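PDB 1G0D: protein-glutamine gamma-glutamyltransferase 2 from Pagrus major, which catalyses the joining of peptide-bound glutamine to primary amines, such as protein lysines, to cross-link or aminate proteins, probably in a calcium-dependent manner. Local coordinates for residues I173-G178 and F275-C280; T281-R284 and P289-P292. One frame throughout, in Å; residues are numbered along the deposited sequence.

Contact 1 of 2, residues I173-G178 and F275-C280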
ATOM      1  N   ILE A 173       6.685   6.435  -6.866  1.00 24.79           N
ATOM      2  CA  ILE A 173       7.609   6.489  -5.771  1.00 23.16           C
ATOM      3  C   ILE A 173       7.924   5.064  -5.403  1.00 22.72           C
ATOM      4  O   ILE A 173       7.033   4.217  -5.253  1.00 21.02           O
ATOM      5  CB  ILE A 173       7.094   7.237  -4.544  1.00 22.47           C
ATOM      6  CG1 ILE A 173       5.992   6.447  -3.895  1.00 20.84           C
ATOM      7  CG2 ILE A 173       6.662   8.637  -4.934  1.00 24.29           C
ATOM      8  CD1 ILE A 173       6.279   6.192  -2.466  1.00 26.31           C
ATOM      9  N   PRO A 174       9.214   4.740  -5.425  1.00 20.45           N
ATOM     10  CA  PRO A 174       9.680   3.415  -5.068  1.00 19.41           C
ATOM     11  C   PRO A 174       9.405   3.199  -3.574  1.00 18.91           C
ATOM     12  O   PRO A 174       9.353   4.162  -2.817  1.00 18.79           O
ATOM     13  CB  PRO A 174      11.171   3.497  -5.361  1.00 17.71           C
ATOM     14  CG  PRO A 174      11.485   4.905  -5.259  1.00 19.67           C
ATOM     15  CD  PRO A 174      10.326   5.560  -5.918  1.00 20.23           C
ATOM     16  N   TRP A 175       9.225   1.941  -3.152  1.00 18.12           N
ATOM     17  CA  TRP A 175       8.985   1.626  -1.746  1.00 13.97           C
ATOM     18  C   TRP A 175       9.729   0.358  -1.355  1.00 15.55           C
ATOM     19  O   TRP A 175       9.753  -0.614  -2.104  1.00 17.43           O
ATOM     20  CB  TRP A 175       7.505   1.439  -1.489  1.00  7.06           C
ATOM     21  CG  TRP A 175       7.134   1.525  -0.038  1.00  8.02           C
ATOM     22  CD1 TRP A 175       7.029   0.483   0.842  1.00  6.56           C
ATOM     23  CD2 TRP A 175       6.689   2.705   0.679  1.00  8.97           C
ATOM     24  NE1 TRP A 175       6.542   0.927   2.056  1.00  8.26           N
ATOM     25  CE2 TRP A 175       6.323   2.279   1.986  1.00 10.71           C
ATOM     26  CE3 TRP A 175       6.564   4.066   0.343  1.00  5.39           C
ATOM     27  CZ2 TRP A 175       5.830   3.183   2.962  1.00  3.14           C
ATOM     28  CZ3 TRP A 175       6.070   4.953   1.311  1.00  3.11           C
ATOM     29  CH2 TRP A 175       5.715   4.499   2.608  1.00  4.81           C
ATOM     30  N   ASN A 176      10.356   0.372  -0.192  1.00 11.40           N
ATOM     31  CA  ASN A 176      11.059  -0.810   0.251  1.00 10.97           C
ATOM     32  C   ASN A 176      10.102  -1.556   1.180  1.00 14.72           C
ATOM     33  O   ASN A 176       9.952  -1.206   2.360  1.00 19.38           O
ATOM     34  CB  ASN A 176      12.354  -0.388   0.963  1.00 10.48           C
ATOM     35  CG  ASN A 176      13.058  -1.534   1.678  1.00 14.76           C
ATOM     36  OD1 ASN A 176      12.723  -2.699   1.498  1.00 19.56           O
ATOM     37  ND2 ASN A 176      14.037  -1.199   2.513  1.00 18.72           N
ATOM     38  N   TYR A 177       9.424  -2.573   0.655  1.00 13.89           N
ATOM     39  CA  TYR A 177       8.494  -3.317   1.496  1.00  9.80           C
ATOM     40  C   TYR A 177       9.252  -4.033   2.591  1.00 12.76           C
ATOM     41  O   TYR A 177       8.708  -4.282   3.664  1.00 14.82           O
ATOM     42  CB  TYR A 177       7.709  -4.328   0.684  1.00  5.61           C
ATOM     43  CG  TYR A 177       6.833  -3.698  -0.349  1.00  3.99           C
ATOM     44  CD1 TYR A 177       5.898  -2.742  -0.007  1.00  7.37           C
ATOM     45  CD2 TYR A 177       6.963  -4.047  -1.692  1.00  6.37           C
ATOM     46  CE1 TYR A 177       5.101  -2.136  -0.988  1.00  6.80           C
ATOM     47  CE2 TYR A 177       6.200  -3.466  -2.667  1.00  5.38           C
ATOM     48  CZ  TYR A 177       5.268  -2.508  -2.320  1.00 10.73           C
ATOM     49  OH  TYR A 177       4.519  -1.945  -3.323  1.00 10.78           O
ATOM     50  N   GLY A 178      10.501  -4.375   2.306  1.00 13.44           N
ATOM     51  CA  GLY A 178      11.340  -5.064   3.279  1.00 10.67           C
ATOM     52  C   GLY A 178      10.693  -6.163   4.107  1.00 12.37           C
ATOM     53  O   GLY A 178      10.985  -6.249   5.284  1.00 16.25           O
ATOM     54  N   PHE A 275      -0.301   3.485   4.489  1.00 14.35           N
ATOM     55  CA  PHE A 275      -1.093   2.437   5.157  1.00 11.46           C
ATOM     56  C   PHE A 275      -1.098   1.238   4.220  1.00 12.93           C
ATOM     57  O   PHE A 275      -0.970   0.108   4.650  1.00 14.10           O
ATOM     58  CB  PHE A 275      -2.579   2.814   5.299  1.00 13.06           C
ATOM     59  CG  PHE A 275      -2.856   3.962   6.203  1.00 14.59           C
ATOM     60  CD1 PHE A 275      -1.948   4.338   7.186  1.00 17.36           C
ATOM     61  CD2 PHE A 275      -3.996   4.749   5.984  1.00 18.84           C
ATOM     62  CE1 PHE A 275      -2.151   5.491   7.923  1.00 22.03           C
ATOM     63  CE2 PHE A 275      -4.226   5.918   6.713  1.00 18.26           C
ATOM     64  CZ  PHE A 275      -3.301   6.294   7.682  1.00 24.01           C
ATOM     65  N   ALA A 276      -1.318   1.494   2.933  1.00 11.54           N
ATOM     66  CA  ALA A 276      -1.366   0.431   1.945  1.00  9.23           C
ATOM     67  C   ALA A 276      -0.006  -0.274   1.844  1.00 13.13           C
ATOM     68  O   ALA A 276       0.048  -1.509   1.921  1.00 17.67           O
ATOM     69  CB  ALA A 276      -1.783   0.993   0.616  1.00  2.38           C
ATOM     70  N   ALA A 277       1.079   0.493   1.691  1.00 12.25           N
ATOM     71  CA  ALA A 277       2.429  -0.065   1.618  1.00 10.53           C
ATOM     72  C   ALA A 277       2.730  -0.877   2.851  1.00 13.94           C
ATOM     73  O   ALA A 277       3.231  -1.962   2.724  1.00 21.45           O
ATOM     74  CB  ALA A 277       3.412   0.996   1.525  1.00 15.07           C
ATOM     75  N   VAL A 278       2.437  -0.373   4.051  1.00 13.62           N
ATOM     76  CA  VAL A 278       2.695  -1.149   5.278  1.00  6.95           C
ATOM     77  C   VAL A 278       1.801  -2.406   5.292  1.00 12.57           C
ATOM     78  O   VAL A 278       2.189  -3.447   5.802  1.00 16.30           O
ATOM     79  CB  VAL A 278       2.425  -0.283   6.544  1.00  8.08           C
ATOM     80  CG1 VAL A 278       2.437  -1.105   7.801  1.00  5.45           C
ATOM     81  CG2 VAL A 278       3.443   0.784   6.647  1.00  3.58           C
ATOM     82  N   ALA A 279       0.599  -2.330   4.728  1.00 17.70           N
ATOM     83  CA  ALA A 279      -0.300  -3.509   4.686  1.00 16.78           C
ATOM     84  C   ALA A 279       0.336  -4.518   3.761  1.00 18.99           C
ATOM     85  O   ALA A 279       0.343  -5.710   4.051  1.00 23.92           O
ATOM     86  CB  ALA A 279      -1.727  -3.144   4.138  1.00 15.87           C
ATOM     87  N   CYS A 280       0.858  -4.029   2.639  1.00 15.31           N
ATOM     88  CA  CYS A 280       1.510  -4.887   1.680  1.00 12.82           C
ATOM     89  C   CYS A 280       2.681  -5.619   2.279  1.00 11.37           C
ATOM     90  O   CYS A 280       2.813  -6.797   2.052  1.00 18.55           O
ATOM     91  CB  CYS A 280       2.020  -4.085   0.509  1.00 13.91           C
ATOM     92  SG  CYS A 280       2.540  -5.072  -0.880  1.00 14.24           S
TER
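The methyl bump of A277 lies against the indole face of W175, its CB only 3.4 Å from the centroid of the five-membered ring and 25° off the normal. The methyl sits off-centre, toward the NE1-CE2 bond, with A277 CB 3.2 Å from both W175 NE1 and W175 CE2. Alanine suits this place: its small side chain lets the broad ring lie almost directly on the helix. The indole gets there because CG of W175 is anti to the backbone N (chi1 -163°), and NE1 is satisfied by S252 OG. One helical turn on, C280 supplies a second bump. Helix 272-286 is the one that starts at the active-site C272, as in the papain-like core of transglutaminases, and the side chain of A277 lies about 10 Å from that of C272. Over a face of the Y177 ring stands C280 SG, 4.0 Å from the centroid and 17° off the normal, a Cys sulfur-aromatic contact. The sulfur is offset toward the rim, where C280 SG comes nearest to Y177 CE1, at 3.9 Å. The same ring also flanks the alanine methyl, with Y177 CE1 4.4 Å from A277 CB.

Contact 2 of 2, residues T281-R284 and P289-P292. With SO4 (sulfate ion), chain B.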
ATOM      1  N   THR A 281       3.531  -4.934   3.034  1.00 12.55           N
ATOM      2  CA  THR A 281       4.722  -5.554   3.644  1.00  9.27           C
ATOM      3  C   THR A 281       4.373  -6.712   4.553  1.00 12.65           C
ATOM      4  O   THR A 281       5.034  -7.742   4.557  1.00 15.11           O
ATOM      5  CB  THR A 281       5.504  -4.555   4.510  1.00  8.20           C
ATOM      6  OG1 THR A 281       6.429  -3.825   3.700  1.00  9.76           O
ATOM      7  CG2 THR A 281       6.300  -5.267   5.541  1.00  4.04           C
ATOM      8  N   VAL A 282       3.330  -6.530   5.343  1.00 13.20           N
ATOM      9  CA  VAL A 282       2.922  -7.545   6.286  1.00 14.07           C
ATOM     10  C   VAL A 282       2.202  -8.735   5.649  1.00 14.80           C
ATOM     11  O   VAL A 282       2.453  -9.869   6.008  1.00 20.17           O
ATOM     12  CB  VAL A 282       2.015  -6.902   7.419  1.00 14.93           C
ATOM     13  CG1 VAL A 282       1.472  -8.002   8.356  1.00 15.58           C
ATOM     14  CG2 VAL A 282       2.841  -5.859   8.227  1.00 10.00           C
ATOM     15  N   LEU A 283       1.301  -8.491   4.715  1.00 13.52           N
ATOM     16  CA  LEU A 283       0.585  -9.595   4.101  1.00 10.14           C
ATOM     17  C   LEU A 283       1.586 -10.382   3.203  1.00 12.69           C
ATOM     18  O   LEU A 283       1.652 -11.620   3.235  1.00 13.75           O
ATOM     19  CB  LEU A 283      -0.633  -9.034   3.346  1.00  6.86           C
ATOM     20  CG  LEU A 283      -1.654  -8.344   4.279  1.00  7.42           C
ATOM     21  CD1 LEU A 283      -2.539  -7.439   3.474  1.00  2.00           C
ATOM     22  CD2 LEU A 283      -2.501  -9.364   5.027  1.00  2.00           C
ATOM     23  N   ARG A 284       2.404  -9.672   2.434  1.00 13.18           N
ATOM     24  CA  ARG A 284       3.410 -10.360   1.633  1.00 10.86           C
ATOM     25  C   ARG A 284       4.233 -11.223   2.605  1.00 12.88           C
ATOM     26  O   ARG A 284       4.384 -12.405   2.397  1.00 18.05           O
ATOM     27  CB  ARG A 284       4.285  -9.352   0.904  1.00  2.00           C
ATOM     28  CG  ARG A 284       3.754  -9.070  -0.460  1.00  2.00           C
ATOM     29  CD  ARG A 284       4.715  -8.297  -1.329  1.00  2.00           C
ATOM     30  NE  ARG A 284       3.985  -7.710  -2.462  1.00  3.51           N
ATOM     31  CZ  ARG A 284       4.565  -7.061  -3.465  1.00  4.49           C
ATOM     32  NH1 ARG A 284       5.882  -6.917  -3.470  1.00  3.64           N
ATOM     33  NH2 ARG A 284       3.850  -6.569  -4.475  1.00  2.00           N
ATOM     34  N   PRO A 289      -0.468 -13.249  -1.310  1.00  9.52           N
ATOM     35  CA  PRO A 289      -0.112 -12.440  -2.484  1.00 11.27           C
ATOM     36  C   PRO A 289      -0.781 -11.044  -2.432  1.00 15.02           C
ATOM     37  O   PRO A 289      -2.016 -10.937  -2.336  1.00 17.94           O
ATOM     38  CB  PRO A 289      -0.598 -13.287  -3.653  1.00  7.82           C
ATOM     39  CG  PRO A 289      -0.653 -14.628  -3.134  1.00  8.01           C
ATOM     40  CD  PRO A 289      -0.980 -14.565  -1.698  1.00  9.58           C
ATOM     41  N   THR A 290       0.019  -9.976  -2.512  1.00 14.00           N
ATOM     42  CA  THR A 290      -0.516  -8.600  -2.386  1.00 10.24           C
ATOM     43  C   THR A 290       0.148  -7.526  -3.281  1.00  8.72           C
ATOM     44  O   THR A 290       1.356  -7.560  -3.552  1.00 12.98           O
ATOM     45  CB  THR A 290      -0.399  -8.176  -0.864  1.00 10.12           C
ATOM     46  OG1 THR A 290      -1.103  -9.126  -0.054  1.00  7.82           O
ATOM     47  CG2 THR A 290      -0.943  -6.784  -0.594  1.00 10.46           C
ATOM     48  N   ARG A 291      -0.632  -6.577  -3.761  1.00  5.50           N
ATOM     49  CA  ARG A 291      -0.049  -5.488  -4.547  1.00  7.15           C
ATOM     50  C   ARG A 291      -0.771  -4.175  -4.292  1.00 11.88           C
ATOM     51  O   ARG A 291      -2.006  -4.118  -4.283  1.00 11.46           O
ATOM     52  CB  ARG A 291      -0.115  -5.768  -6.031  1.00  9.50           C
ATOM     53  CG  ARG A 291      -1.450  -6.267  -6.498  1.00  8.00           C
ATOM     54  CD  ARG A 291      -1.452  -6.413  -7.989  1.00 11.58           C
ATOM     55  NE  ARG A 291      -2.777  -6.752  -8.467  1.00 14.12           N
ATOM     56  CZ  ARG A 291      -3.049  -7.139  -9.702  1.00 14.25           C
ATOM     57  NH1 ARG A 291      -2.074  -7.240 -10.601  1.00 12.93           N
ATOM     58  NH2 ARG A 291      -4.304  -7.411 -10.035  1.00 18.77           N
ATOM     59  N   PRO A 292      -0.018  -3.101  -4.038  1.00 12.87           N
ATOM     60  CA  PRO A 292      -0.663  -1.810  -3.796  1.00 14.07           C
ATOM     61  C   PRO A 292      -1.289  -1.252  -5.049  1.00 15.28           C
ATOM     62  O   PRO A 292      -0.589  -1.102  -6.060  1.00 18.35           O
ATOM     63  CB  PRO A 292       0.479  -0.919  -3.322  1.00 10.75           C
ATOM     64  CG  PRO A 292       1.524  -1.878  -2.896  1.00 12.98           C
ATOM     65  CD  PRO A 292       1.434  -3.000  -3.865  1.00 12.05           C
TER
HETATM   66  S   SO4 B 696      -3.935  -9.905 -12.890  1.00 45.50           S
HETATM   67  O1  SO4 B 696      -5.244  -9.688 -12.494  1.00 41.06           O
HETATM   68  O2  SO4 B 696      -3.362 -10.844 -12.002  1.00 37.14           O
HETATM   69  O3  SO4 B 696      -4.101 -10.561 -14.106  1.00 41.68           O
HETATM   70  O4  SO4 B 696      -3.264  -8.648 -13.082  1.00 34.50           O
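R284 reaches from the helix to the backbone of T290 and grips one carbonyl oxygen with two nitrogens: NE and NH2 each donate to T290 O at 2.8 Å. The oxygen lies almost in the guanidinium plane, at the edge between the two N-H groups, so each bond is bent, with N-H...O angles of 145° for NE and 143° for NH2. NH2 approaches in the carbonyl plane, whereas NE is tilted from it by 28°. An arginine suits the spot because its chain, extended from CG to NE, is long enough to span the gap. The remaining nitrogen, NH1, donates to N157 O, which fixes the turn of the flat group. A leucine here would probably leave the buried T290 O without either donor and N157 O without its mate. Beside this grip, L283 CB lies 3.4 Å from T290 OG1. T290 OG1 is itself hydrogen-bonded to I288 O and S337 OG, a second shell that holds the threonine in place. R291, next along the strand, points away from the helix. Its guanidinium pairs with E336 and makes a cation-pi contact with W351. It also binds a sulfate, probably from the crystallisation liquor: R291 NH1 donates to sulfate O4 at 3.1 Å, and R291 NH2 adds weak bonds to O4 and O1. The side chain of E434, a probable calcium ligand, is about 5 Å from that of R291. Strand 290-298 is an outer strand of a four-stranded antiparallel sheet, next to strand 329-339, which L283, P289 and T290 touch, while T281 and V282 pack helix 272-286 against helices 184-193 and 253-261.

How the contacts relate
The two contacts follow one another along the chain, 173-178 with 275-280 being complete in sequence before 281-284 with 289-292 starts, and their centres lie about 8 Å apart. Helix 272-286 serves both: contact 1 sets its first half against strand 169-176 and the turn beyond, and contact 2 ties its later part to strand 290-298. Y177 joins them, packing against P292 and with its CD2 3.5 Å from R284 NH1, while C280 SG lies 3.8 Å from P292 CD. The helix that begins at C272 is thereby fastened to the sheet whose strands 329-339 and 350-355 carry H332 and D355, the other active-site residues of the core.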